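Local coordinates for protein aminotransferase (Paracoccus denitrificans, PDB 4GRX) that probably transfers amino groups between amines and keto or aldehyde acceptors, using covalently bound pyridoxal phosphate, as a dimeric class III omega-aminotransferase, at residues D134-M139 against G231-P236. Sequence-based numbering, arbitrary orientation.
Sequences DTMVKM and GFFAEP
A small, wholly apolar helix-on-sheet contact joins Met136 and Val137 of helix 129-146 to Phe233 of strand 229-234, buried in the large domain. No hydrogen bond crosses it; the outer end of one phenyl ring does the touching. Phe233 points from the strand toward the helix, and with CG anti to its own carbonyl carbon (chi1 -67°) the ring reaches out so that CZ and CE2 arrive at the helix. There the CZ corner meets Met136 CG at 3.5 Å, and Phe233 CE2 lies 3.6 Å from the same methylene. Met136 CB comes in at the ring edge, in the ring plane, 3.8 Å from Phe233 CZ. The methionine therefore packs through the root of its side chain: CG stands anti to the backbone N (chi1 -171°), and the chain then bends at chi2, taking its far end away from the strand. Val137 adds one branch, its CG2 lying 4.0 Å from Phe233 CZ. Around this group, Thr157 and Ile266 on the flanking strands touch the phenylalanine, while Ile266 also meets Met136 and Ile155 meets Val137. An alanine in place of Phe233 would probably leave Met136 CG and Val137 CG2 without their partner on this strand and open a gap between helix and sheet. On the opposite side of the strand, Phe232 packs on helix 250-260, whereas Lys138 and Asp134 of the helix bond to the second subunit. A mixed seven-stranded sheet sandwiched between helices in this way is characteristic of the large, cofactor-binding domain of fold type I pyridoxal phosphate enzymes.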
ATOM      1  N   ASP A 134      -4.122   7.366  -4.138  1.00 19.84           N
ATOM      2  CA  ASP A 134      -3.146   7.328  -5.200  1.00 19.50           C
ATOM      3  C   ASP A 134      -3.705   6.693  -6.508  1.00 19.93           C
ATOM      4  O   ASP A 134      -3.598   7.291  -7.599  1.00 19.35           O
ATOM      5  CB  ASP A 134      -1.912   6.583  -4.716  1.00 19.78           C
ATOM      6  CG  ASP A 134      -0.696   6.923  -5.526  1.00 20.25           C
ATOM      7  OD1 ASP A 134      -0.707   6.647  -6.750  1.00 21.20           O
ATOM      8  OD2 ASP A 134       0.265   7.493  -4.960  1.00 19.89           O
ATOM      9  N   THR A 135      -4.296   5.499  -6.382  1.00 20.21           N
ATOM     10  CA  THR A 135      -4.987   4.826  -7.478  1.00 20.82           C
ATOM     11  C   THR A 135      -6.070   5.722  -8.089  1.00 20.83           C
ATOM     12  O   THR A 135      -6.179   5.801  -9.324  1.00 20.81           O
ATOM     13  CB  THR A 135      -5.615   3.492  -7.010  1.00 22.06           C
ATOM     14  OG1 THR A 135      -4.583   2.523  -6.764  1.00 22.52           O
ATOM     15  CG2 THR A 135      -6.596   2.925  -8.048  1.00 22.92           C
ATOM     16  N   MET A 136      -6.851   6.398  -7.227  1.00 20.43           N
ATOM     17  CA  MET A 136      -7.961   7.244  -7.682  1.00 20.64           C
ATOM     18  C   MET A 136      -7.490   8.387  -8.568  1.00 20.32           C
ATOM     19  O   MET A 136      -8.131   8.713  -9.566  1.00 20.51           O
ATOM     20  CB  MET A 136      -8.780   7.809  -6.523  1.00 20.45           C
ATOM     21  CG  MET A 136     -10.057   8.517  -6.972  1.00 20.97           C
ATOM     22  SD  MET A 136     -11.226   7.357  -7.730  1.00 22.96           S
ATOM     23  CE  MET A 136     -11.509   8.124  -9.334  1.00 22.98           C
ATOM     24  N   VAL A 137      -6.372   8.997  -8.186  1.00 19.77           N
ATOM     25  CA  VAL A 137      -5.801  10.068  -8.973  1.00 19.63           C
ATOM     26  C   VAL A 137      -5.387   9.522 -10.345  1.00 20.29           C
ATOM     27  O   VAL A 137      -5.730  10.108 -11.363  1.00 20.49           O
ATOM     28  CB  VAL A 137      -4.621  10.741  -8.248  1.00 18.90           C
ATOM     29  CG1 VAL A 137      -4.020  11.837  -9.106  1.00 18.43           C
ATOM     30  CG2 VAL A 137      -5.095  11.334  -6.936  1.00 18.87           C
ATOM     31  N   LYS A 138      -4.683   8.391 -10.364  1.00 20.83           N
ATOM     32  CA  LYS A 138      -4.236   7.782 -11.624  1.00 21.66           C
ATOM     33  C   LYS A 138      -5.430   7.447 -12.528  1.00 22.68           C
ATOM     34  O   LYS A 138      -5.378   7.649 -13.749  1.00 22.76           O
ATOM     35  CB  LYS A 138      -3.405   6.526 -11.367  1.00 21.89           C
ATOM     36  CG  LYS A 138      -1.984   6.752 -10.888  1.00 21.19           C
ATOM     37  CD  LYS A 138      -1.289   5.410 -10.665  1.00 21.97           C
ATOM     38  CE  LYS A 138      -0.955   4.712 -11.985  1.00 22.76           C
ATOM     39  NZ  LYS A 138      -0.429   3.328 -11.813  1.00 23.46           N
ATOM     40  N   MET A 139      -6.500   6.950 -11.913  1.00 23.55           N
ATOM     41  CA  MET A 139      -7.742   6.665 -12.613  1.00 25.10           C
ATOM     42  C   MET A 139      -8.274   7.946 -13.263  1.00 24.24           C
ATOM     43  O   MET A 139      -8.634   7.945 -14.437  1.00 25.26           O
ATOM     44  CB  MET A 139      -8.763   6.113 -11.635  1.00 27.37           C
ATOM     45  CG  MET A 139      -9.377   4.787 -12.035  1.00 30.92           C
ATOM     46  SD  MET A 139     -10.026   3.988 -10.542  1.00 34.37           S
ATOM     47  CE  MET A 139      -9.779   2.254 -10.913  1.00 35.27           C
ATOM     48  N   GLY A 231     -10.003  16.417 -10.408  1.00 19.79           N
ATOM     49  CA  GLY A 231     -10.823  15.944  -9.304  1.00 20.07           C
ATOM     50  C   GLY A 231     -10.818  16.805  -8.051  1.00 20.03           C
ATOM     51  O   GLY A 231      -9.992  17.711  -7.897  1.00 19.51           O
ATOM     52  N   PHE A 232     -11.766  16.497  -7.160  1.00 20.42           N
ATOM     53  CA  PHE A 232     -11.919  17.133  -5.852  1.00 19.97           C
ATOM     54  C   PHE A 232     -12.165  16.023  -4.846  1.00 19.92           C
ATOM     55  O   PHE A 232     -13.148  15.272  -4.951  1.00 20.79           O
ATOM     56  CB  PHE A 232     -13.118  18.094  -5.872  1.00 20.77           C
ATOM     57  CG  PHE A 232     -13.486  18.672  -4.523  1.00 20.95           C
ATOM     58  CD1 PHE A 232     -14.305  17.973  -3.641  1.00 21.51           C
ATOM     59  CD2 PHE A 232     -13.042  19.938  -4.147  1.00 20.83           C
ATOM     60  CE1 PHE A 232     -14.654  18.512  -2.403  1.00 21.75           C
ATOM     61  CE2 PHE A 232     -13.384  20.481  -2.919  1.00 21.13           C
ATOM     62  CZ  PHE A 232     -14.187  19.763  -2.037  1.00 21.58           C
ATOM     63  N   PHE A 233     -11.262  15.894  -3.883  1.00 19.12           N
ATOM     64  CA  PHE A 233     -11.432  14.922  -2.811  1.00 18.95           C
ATOM     65  C   PHE A 233     -11.799  15.638  -1.525  1.00 18.88           C
ATOM     66  O   PHE A 233     -11.266  16.720  -1.236  1.00 18.14           O
ATOM     67  CB  PHE A 233     -10.137  14.152  -2.564  1.00 18.54           C
ATOM     68  CG  PHE A 233      -9.732  13.253  -3.683  1.00 18.78           C
ATOM     69  CD1 PHE A 233      -9.358  13.779  -4.931  1.00 18.74           C
ATOM     70  CD2 PHE A 233      -9.659  11.878  -3.483  1.00 18.95           C
ATOM     71  CE1 PHE A 233      -8.968  12.938  -5.968  1.00 18.93           C
ATOM     72  CE2 PHE A 233      -9.267  11.038  -4.513  1.00 19.17           C
ATOM     73  CZ  PHE A 233      -8.919  11.562  -5.751  1.00 19.06           C
ATOM     74  N   ALA A 234     -12.678  15.012  -0.740  1.00 19.58           N
ATOM     75  CA  ALA A 234     -12.995  15.491   0.615  1.00 20.02           C
ATOM     76  C   ALA A 234     -13.400  14.364   1.533  1.00 20.66           C
ATOM     77  O   ALA A 234     -14.183  13.485   1.146  1.00 21.46           O
ATOM     78  CB  ALA A 234     -14.100  16.548   0.572  1.00 20.20           C
ATOM     79  N   GLU A 235     -12.869  14.394   2.749  1.00 20.64           N
ATOM     80  CA  GLU A 235     -13.427  13.623   3.845  1.00 21.64           C
ATOM     81  C   GLU A 235     -14.724  14.318   4.263  1.00 22.90           C
ATOM     82  O   GLU A 235     -14.743  15.560   4.386  1.00 22.94           O
ATOM     83  CB  GLU A 235     -12.492  13.650   5.044  1.00 21.59           C
ATOM     84  CG  GLU A 235     -11.149  12.989   4.828  1.00 21.12           C
ATOM     85  CD  GLU A 235     -10.103  13.535   5.771  1.00 21.03           C
ATOM     86  OE1 GLU A 235      -9.369  14.447   5.336  1.00 20.55           O
ATOM     87  OE2 GLU A 235     -10.030  13.079   6.942  1.00 21.30           O
ATOM     88  N   PRO A 236     -15.814  13.548   4.481  1.00 23.76           N
ATOM     89  CA  PRO A 236     -17.035  14.231   4.948  1.00 24.85           C
ATOM     90  C   PRO A 236     -16.789  14.981   6.267  1.00 25.19           C
ATOM     91  O   PRO A 236     -17.145  16.164   6.385  1.00 25.35           O
ATOM     92  CB  PRO A 236     -18.051  13.089   5.107  1.00 25.77           C
ATOM     93  CG  PRO A 236     -17.560  12.027   4.176  1.00 25.44           C
ATOM     94  CD  PRO A 236     -16.052  12.125   4.190  1.00 24.17           C
TER